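Local coordinates for protein involved in catabolism of external DNA (Legionella pneumophila subsp. pneumophila, PDB 2OO3), which probably methylates the N6 position of adenine 2030 in 23S ribosomal RNA, using S-adenosyl-L-methionine as the methyl donor, at residues V17-Y29 against P246-L260. Residues are numbered along the deposited sequence; the frame is centred on the assembly and turned at random.
Sequences VIKHITLTRLLAY and PYTFPSEIKLVLETL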
loop_
_atom_site.group_PDB
_atom_site.type_symbol
_atom_site.label_atom_id
_atom_site.label_comp_id
_atom_site.label_asym_id
_atom_site.label_seq_id
_atom_site.Cartn_x
_atom_site.Cartn_y
_atom_site.Cartn_z
ATOM N N VAL A 17 4.654 0.816 -6.980
ATOM C CA VAL A 17 3.913 1.845 -7.688
ATOM C C VAL A 17 2.406 1.672 -7.474
ATOM O O VAL A 17 1.710 2.617 -7.024
ATOM C CB VAL A 17 4.251 1.872 -9.205
ATOM C CG1 VAL A 17 3.300 2.856 -9.946
ATOM C CG2 VAL A 17 5.698 2.289 -9.402
ATOM N N ILE A 18 1.889 0.468 -7.757
ATOM C CA ILE A 18 0.451 0.285 -7.584
ATOM C C ILE A 18 0.011 0.369 -6.113
ATOM O O ILE A 18 -1.035 0.960 -5.779
ATOM C CB ILE A 18 -0.118 -0.972 -8.289
ATOM C CG1 ILE A 18 -1.652 -1.071 -8.052
ATOM C CG2 ILE A 18 0.529 -2.243 -7.778
ATOM C CD1 ILE A 18 -2.499 0.159 -8.589
ATOM N N LYS A 19 0.807 -0.188 -5.220
ATOM C CA LYS A 19 0.476 -0.118 -3.792
ATOM C C LYS A 19 0.440 1.337 -3.275
ATOM O O LYS A 19 -0.471 1.739 -2.518
ATOM C CB LYS A 19 1.436 -1.036 -3.014
ATOM C CG LYS A 19 2.008 -0.520 -1.747
ATOM C CD LYS A 19 3.060 -1.471 -1.100
ATOM C CE LYS A 19 3.851 -2.309 -2.103
ATOM N NZ LYS A 19 4.924 -3.092 -1.421
ATOM N N HIS A 20 1.417 2.140 -3.679
ATOM C CA HIS A 20 1.503 3.505 -3.159
ATOM C C HIS A 20 0.487 4.458 -3.787
ATOM O O HIS A 20 -0.027 5.322 -3.109
ATOM C CB HIS A 20 2.926 4.042 -3.275
ATOM C CG HIS A 20 3.894 3.363 -2.343
ATOM N ND1 HIS A 20 5.235 3.225 -2.635
ATOM C CD2 HIS A 20 3.717 2.806 -1.114
ATOM C CE1 HIS A 20 5.846 2.621 -1.629
ATOM N NE2 HIS A 20 4.948 2.348 -0.699
ATOM N N ILE A 21 0.170 4.279 -5.068
ATOM C CA ILE A 21 -0.883 5.087 -5.664
ATOM C C ILE A 21 -2.194 4.747 -4.980
ATOM O O ILE A 21 -2.979 5.666 -4.662
ATOM C CB ILE A 21 -1.017 4.846 -7.196
ATOM C CG1 ILE A 21 0.293 5.258 -7.875
ATOM C CG2 ILE A 21 -2.232 5.626 -7.757
ATOM C CD1 ILE A 21 0.384 4.858 -9.372
ATOM N N THR A 22 -2.430 3.438 -4.767
ATOM C CA THR A 22 -3.611 2.964 -4.014
ATOM C C THR A 22 -3.694 3.649 -2.654
ATOM O O THR A 22 -4.727 4.207 -2.303
ATOM C CB THR A 22 -3.613 1.445 -3.859
ATOM O OG1 THR A 22 -3.717 0.859 -5.177
ATOM C CG2 THR A 22 -4.813 0.983 -3.032
ATOM N N LEU A 23 -2.607 3.604 -1.892
ATOM C CA LEU A 23 -2.539 4.326 -0.616
ATOM C C LEU A 23 -2.918 5.811 -0.778
ATOM O O LEU A 23 -3.740 6.322 -0.029
ATOM C CB LEU A 23 -1.121 4.195 -0.023
ATOM C CG LEU A 23 -0.843 4.958 1.278
ATOM C CD1 LEU A 23 -1.821 4.594 2.419
ATOM C CD2 LEU A 23 0.629 4.716 1.726
ATOM N N THR A 24 -2.337 6.504 -1.763
ATOM C CA THR A 24 -2.630 7.932 -1.927
ATOM C C THR A 24 -4.115 8.204 -2.172
ATOM O O THR A 24 -4.644 9.211 -1.682
ATOM C CB THR A 24 -1.750 8.659 -2.987
ATOM O OG1 THR A 24 -2.129 8.275 -4.318
ATOM C CG2 THR A 24 -0.230 8.409 -2.755
ATOM N N ARG A 25 -4.790 7.301 -2.892
ATOM C CA ARG A 25 -6.213 7.505 -3.238
ATOM C C ARG A 25 -7.042 7.267 -1.981
ATOM O O ARG A 25 -8.009 8.003 -1.705
ATOM C CB ARG A 25 -6.643 6.559 -4.376
ATOM C CG ARG A 25 -5.830 6.769 -5.672
ATOM C CD ARG A 25 -6.434 7.801 -6.640
ATOM N NE ARG A 25 -7.189 8.916 -6.063
ATOM C CZ ARG A 25 -6.751 10.173 -5.960
ATOM N NH1 ARG A 25 -5.537 10.523 -6.326
ATOM N NH2 ARG A 25 -7.531 11.089 -5.449
ATOM N N LEU A 26 -6.623 6.286 -1.170
ATOM C CA LEU A 26 -7.331 5.997 0.083
ATOM C C LEU A 26 -7.203 7.171 1.050
ATOM O O LEU A 26 -8.187 7.567 1.664
ATOM C CB LEU A 26 -6.823 4.690 0.730
ATOM C CG LEU A 26 -7.119 3.429 -0.124
ATOM C CD1 LEU A 26 -6.460 2.245 0.538
ATOM C CD2 LEU A 26 -8.668 3.197 -0.263
ATOM N N LEU A 27 -5.999 7.733 1.149
ATOM C CA LEU A 27 -5.723 8.881 2.029
ATOM C C LEU A 27 -6.483 10.130 1.586
ATOM O O LEU A 27 -7.094 10.809 2.410
ATOM C CB LEU A 27 -4.225 9.172 2.093
ATOM C CG LEU A 27 -3.390 8.096 2.840
ATOM C CD1 LEU A 27 -1.932 8.391 2.582
ATOM C CD2 LEU A 27 -3.658 8.052 4.324
ATOM N N ALA A 28 -6.481 10.380 0.274
ATOM C CA ALA A 28 -7.227 11.479 -0.332
ATOM C C ALA A 28 -8.711 11.385 -0.022
ATOM O O ALA A 28 -9.351 12.421 0.208
ATOM C CB ALA A 28 -7.008 11.533 -1.843
ATOM N N TYR A 29 -9.267 10.168 0.007
ATOM C CA TYR A 29 -10.706 10.033 0.288
ATOM C C TYR A 29 -11.010 10.274 1.740
ATOM O O TYR A 29 -11.937 11.037 2.090
ATOM C CB TYR A 29 -11.212 8.637 -0.033
ATOM C CG TYR A 29 -12.688 8.459 0.305
ATOM C CD1 TYR A 29 -13.677 8.955 -0.552
ATOM C CD2 TYR A 29 -13.099 7.784 1.475
ATOM C CE1 TYR A 29 -15.038 8.775 -0.271
ATOM C CE2 TYR A 29 -14.456 7.597 1.772
ATOM C CZ TYR A 29 -15.419 8.082 0.880
ATOM O OH TYR A 29 -16.780 7.912 1.141
ATOM N N PRO A 246 -13.635 3.011 -0.297
ATOM C CA PRO A 246 -14.380 4.250 -0.448
ATOM C C PRO A 246 -15.251 4.252 -1.667
ATOM O O PRO A 246 -14.978 3.546 -2.675
ATOM C CB PRO A 246 -13.292 5.298 -0.623
ATOM C CG PRO A 246 -12.032 4.650 0.005
ATOM C CD PRO A 246 -12.188 3.233 -0.444
ATOM N N TYR A 247 -16.347 4.979 -1.498
ATOM C CA TYR A 247 -17.095 5.601 -2.562
ATOM C C TYR A 247 -16.220 6.137 -3.699
ATOM O O TYR A 247 -15.395 7.071 -3.511
ATOM C CB TYR A 247 -17.886 6.789 -1.972
ATOM C CG TYR A 247 -19.012 7.279 -2.861
ATOM C CD1 TYR A 247 -19.989 6.389 -3.345
ATOM C CD2 TYR A 247 -19.102 8.635 -3.227
ATOM C CE1 TYR A 247 -21.036 6.840 -4.175
ATOM C CE2 TYR A 247 -20.135 9.096 -4.048
ATOM C CZ TYR A 247 -21.095 8.195 -4.515
ATOM O OH TYR A 247 -22.120 8.655 -5.313
ATOM N N THR A 248 -16.432 5.550 -4.866
ATOM C CA THR A 248 -15.808 5.944 -6.124
ATOM C C THR A 248 -14.430 5.312 -6.358
ATOM O O THR A 248 -13.860 5.461 -7.442
ATOM C CB THR A 248 -15.716 7.490 -6.330
ATOM O OG1 THR A 248 -14.663 8.015 -5.506
ATOM C CG2 THR A 248 -17.063 8.197 -6.024
ATOM N N PHE A 249 -13.901 4.597 -5.365
ATOM C CA PHE A 249 -12.559 4.009 -5.489
ATOM C C PHE A 249 -12.453 2.956 -6.611
ATOM O O PHE A 249 -11.480 2.958 -7.342
ATOM C CB PHE A 249 -12.106 3.410 -4.139
ATOM C CG PHE A 249 -10.792 2.696 -4.212
ATOM C CD1 PHE A 249 -9.600 3.406 -4.132
ATOM C CD2 PHE A 249 -10.751 1.319 -4.397
ATOM C CE1 PHE A 249 -8.369 2.742 -4.202
ATOM C CE2 PHE A 249 -9.543 0.648 -4.494
ATOM C CZ PHE A 249 -8.342 1.367 -4.409
ATOM N N PRO A 250 -13.429 2.007 -6.713
ATOM C CA PRO A 250 -13.397 1.070 -7.836
ATOM C C PRO A 250 -13.213 1.710 -9.215
ATOM O O PRO A 250 -12.375 1.240 -9.973
ATOM C CB PRO A 250 -14.729 0.306 -7.706
ATOM C CG PRO A 250 -14.923 0.218 -6.227
ATOM C CD PRO A 250 -14.519 1.658 -5.778
ATOM N N SER A 251 -13.932 2.785 -9.537
ATOM C CA SER A 251 -13.742 3.395 -10.838
ATOM C C SER A 251 -12.462 4.216 -10.941
ATOM O O SER A 251 -11.842 4.211 -12.008
ATOM C CB SER A 251 -14.970 4.200 -11.306
ATOM O OG SER A 251 -15.270 5.214 -10.361
ATOM N N GLU A 252 -12.041 4.908 -9.883
ATOM C CA GLU A 252 -10.736 5.567 -9.939
ATOM C C GLU A 252 -9.631 4.559 -10.178
ATOM O O GLU A 252 -8.773 4.776 -11.010
ATOM C CB GLU A 252 -10.382 6.299 -8.635
ATOM C CG GLU A 252 -11.278 7.490 -8.332
ATOM C CD GLU A 252 -10.708 8.389 -7.261
ATOM O OE1 GLU A 252 -9.870 7.920 -6.451
ATOM O OE2 GLU A 252 -11.117 9.564 -7.222
ATOM N N ILE A 253 -9.634 3.460 -9.419
ATOM C CA ILE A 253 -8.512 2.531 -9.467
ATOM C C ILE A 253 -8.409 1.809 -10.831
ATOM O O ILE A 253 -7.324 1.456 -11.262
ATOM C CB ILE A 253 -8.558 1.546 -8.305
ATOM C CG1 ILE A 253 -7.137 1.092 -7.962
ATOM C CG2 ILE A 253 -9.565 0.414 -8.587
ATOM C CD1 ILE A 253 -6.250 2.249 -7.447
ATOM N N LYS A 254 -9.541 1.659 -11.514
ATOM C CA LYS A 254 -9.577 1.155 -12.885
ATOM C C LYS A 254 -8.800 2.056 -13.852
ATOM O O LYS A 254 -8.047 1.559 -14.688
ATOM C CB LYS A 254 -11.033 1.003 -13.347
ATOM C CG LYS A 254 -11.218 0.278 -14.712
ATOM C CD LYS A 254 -12.718 0.116 -15.026
ATOM C CE LYS A 254 -12.986 -0.497 -16.414
ATOM N NZ LYS A 254 -12.383 0.407 -17.432
ATOM N N LEU A 255 -9.000 3.372 -13.747
ATOM C CA LEU A 255 -8.231 4.325 -14.555
ATOM C C LEU A 255 -6.744 4.187 -14.232
ATOM O O LEU A 255 -5.904 4.182 -15.134
ATOM C CB LEU A 255 -8.670 5.789 -14.346
ATOM C CG LEU A 255 -7.877 6.835 -15.199
ATOM C CD1 LEU A 255 -7.748 6.481 -16.687
ATOM C CD2 LEU A 255 -8.414 8.277 -15.062
ATOM N N VAL A 256 -6.416 4.067 -12.949
ATOM C CA VAL A 256 -5.011 3.965 -12.573
ATOM C C VAL A 256 -4.407 2.700 -13.216
ATOM O O VAL A 256 -3.365 2.760 -13.874
ATOM C CB VAL A 256 -4.836 3.912 -11.036
ATOM C CG1 VAL A 256 -3.368 3.470 -10.645
ATOM C CG2 VAL A 256 -5.190 5.285 -10.393
ATOM N N LEU A 257 -5.061 1.558 -13.000
ATOM C CA LEU A 257 -4.555 0.271 -13.501
ATOM C C LEU A 257 -4.445 0.249 -15.021
ATOM O O LEU A 257 -3.453 -0.254 -15.550
ATOM C CB LEU A 257 -5.425 -0.899 -13.020
ATOM C CG LEU A 257 -5.419 -1.164 -11.505
ATOM C CD1 LEU A 257 -6.591 -2.081 -11.092
ATOM C CD2 LEU A 257 -4.082 -1.789 -11.079
ATOM N N GLU A 258 -5.440 0.797 -15.729
ATOM C CA GLU A 258 -5.332 0.910 -17.193
ATOM C C GLU A 258 -4.104 1.695 -17.579
ATOM O O GLU A 258 -3.367 1.286 -18.477
ATOM C CB GLU A 258 -6.516 1.640 -17.816
ATOM C CG GLU A 258 -7.875 1.017 -17.650
ATOM C CD GLU A 258 -8.889 1.788 -18.496
ATOM O OE1 GLU A 258 -10.110 1.591 -18.309
ATOM O OE2 GLU A 258 -8.429 2.596 -19.361
ATOM N N THR A 259 -3.898 2.854 -16.938
ATOM C CA THR A 259 -2.694 3.656 -17.202
ATOM C C THR A 259 -1.393 2.873 -16.960
ATOM O O THR A 259 -0.476 2.895 -17.797
ATOM C CB THR A 259 -2.687 4.984 -16.391
ATOM O OG1 THR A 259 -3.890 5.692 -16.677
ATOM C CG2 THR A 259 -1.542 5.853 -16.779
ATOM N N LEU A 260 -1.302 2.188 -15.827
ATOM C CA LEU A 260 -0.082 1.422 -15.507
ATOM C C LEU A 260 0.262 0.305 -16.533
ATOM O O LEU A 260 1.443 0.035 -16.825
ATOM C CB LEU A 260 -0.173 0.860 -14.077
ATOM C CG LEU A 260 -0.184 1.952 -12.989
ATOM C CD1 LEU A 260 -0.246 1.274 -11.638
ATOM C CD2 LEU A 260 1.103 2.838 -13.106
HETATM O O HOH W 1 -10.995 7.314 -3.372
HETATM O O HOH W 2 -17.324 5.512 1.281
#
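Two helices packed side by side on one face of the central sheet of a Rossmann-like methyltransferase fold meet here, Ile18 of 17-29 against Leu257 of 249-260 near one end and, at the other, Tyr29 against Pro246 in the turn that leads into the second helix. The helices run roughly antiparallel, at 150°, with axes 11.1 Å apart. Ile18 sends CG1 anti to its backbone N, which carries CD1 in among Val256, Leu257 and Leu260; Leu257 CD2 lies 3.5 Å from Ile18 CD1. Ile21 and Val256 pass alongside one another pointing opposite ways, with Ile21 CG2 3.8 Å from Val256 CG1. Midway, Thr22 OG1 bonds back to Ile18 O at 2.8 Å, sharing that carbonyl with Thr22 N, and this leaves its methyl CG2 beside Phe249 CZ. Leu26 CD2 covers one face of the Phe249 ring and also touches Pro246 CD at 3.5 Å. Next to that ring, whose edge Arg25 CB meets, Arg25 NE donates to Glu252 OE1 (2.9 Å). The hydrogen bond within this salt bridge is bent, 137° at the hydrogen: the oxygen is met from above the carboxylate plane, and the two flat groups stand 69° apart. Glu82 takes Arg25 NH1, so the guanidinium is held by two acids. At the far end Pro246 CB sits over the centre of the Tyr29 ring in a CH-pi contact, 3.3 Å from the centroid. Beneath the pair, strand 237-243 offers Cys238, Leu240 and Ile242 to Ile18, Thr22 and Phe249; helix 102-109 borders helix 14-30 through His20, a predicted S-adenosyl-L-methionine ligand, and strand 270-275 meets Leu257 through Tyr271.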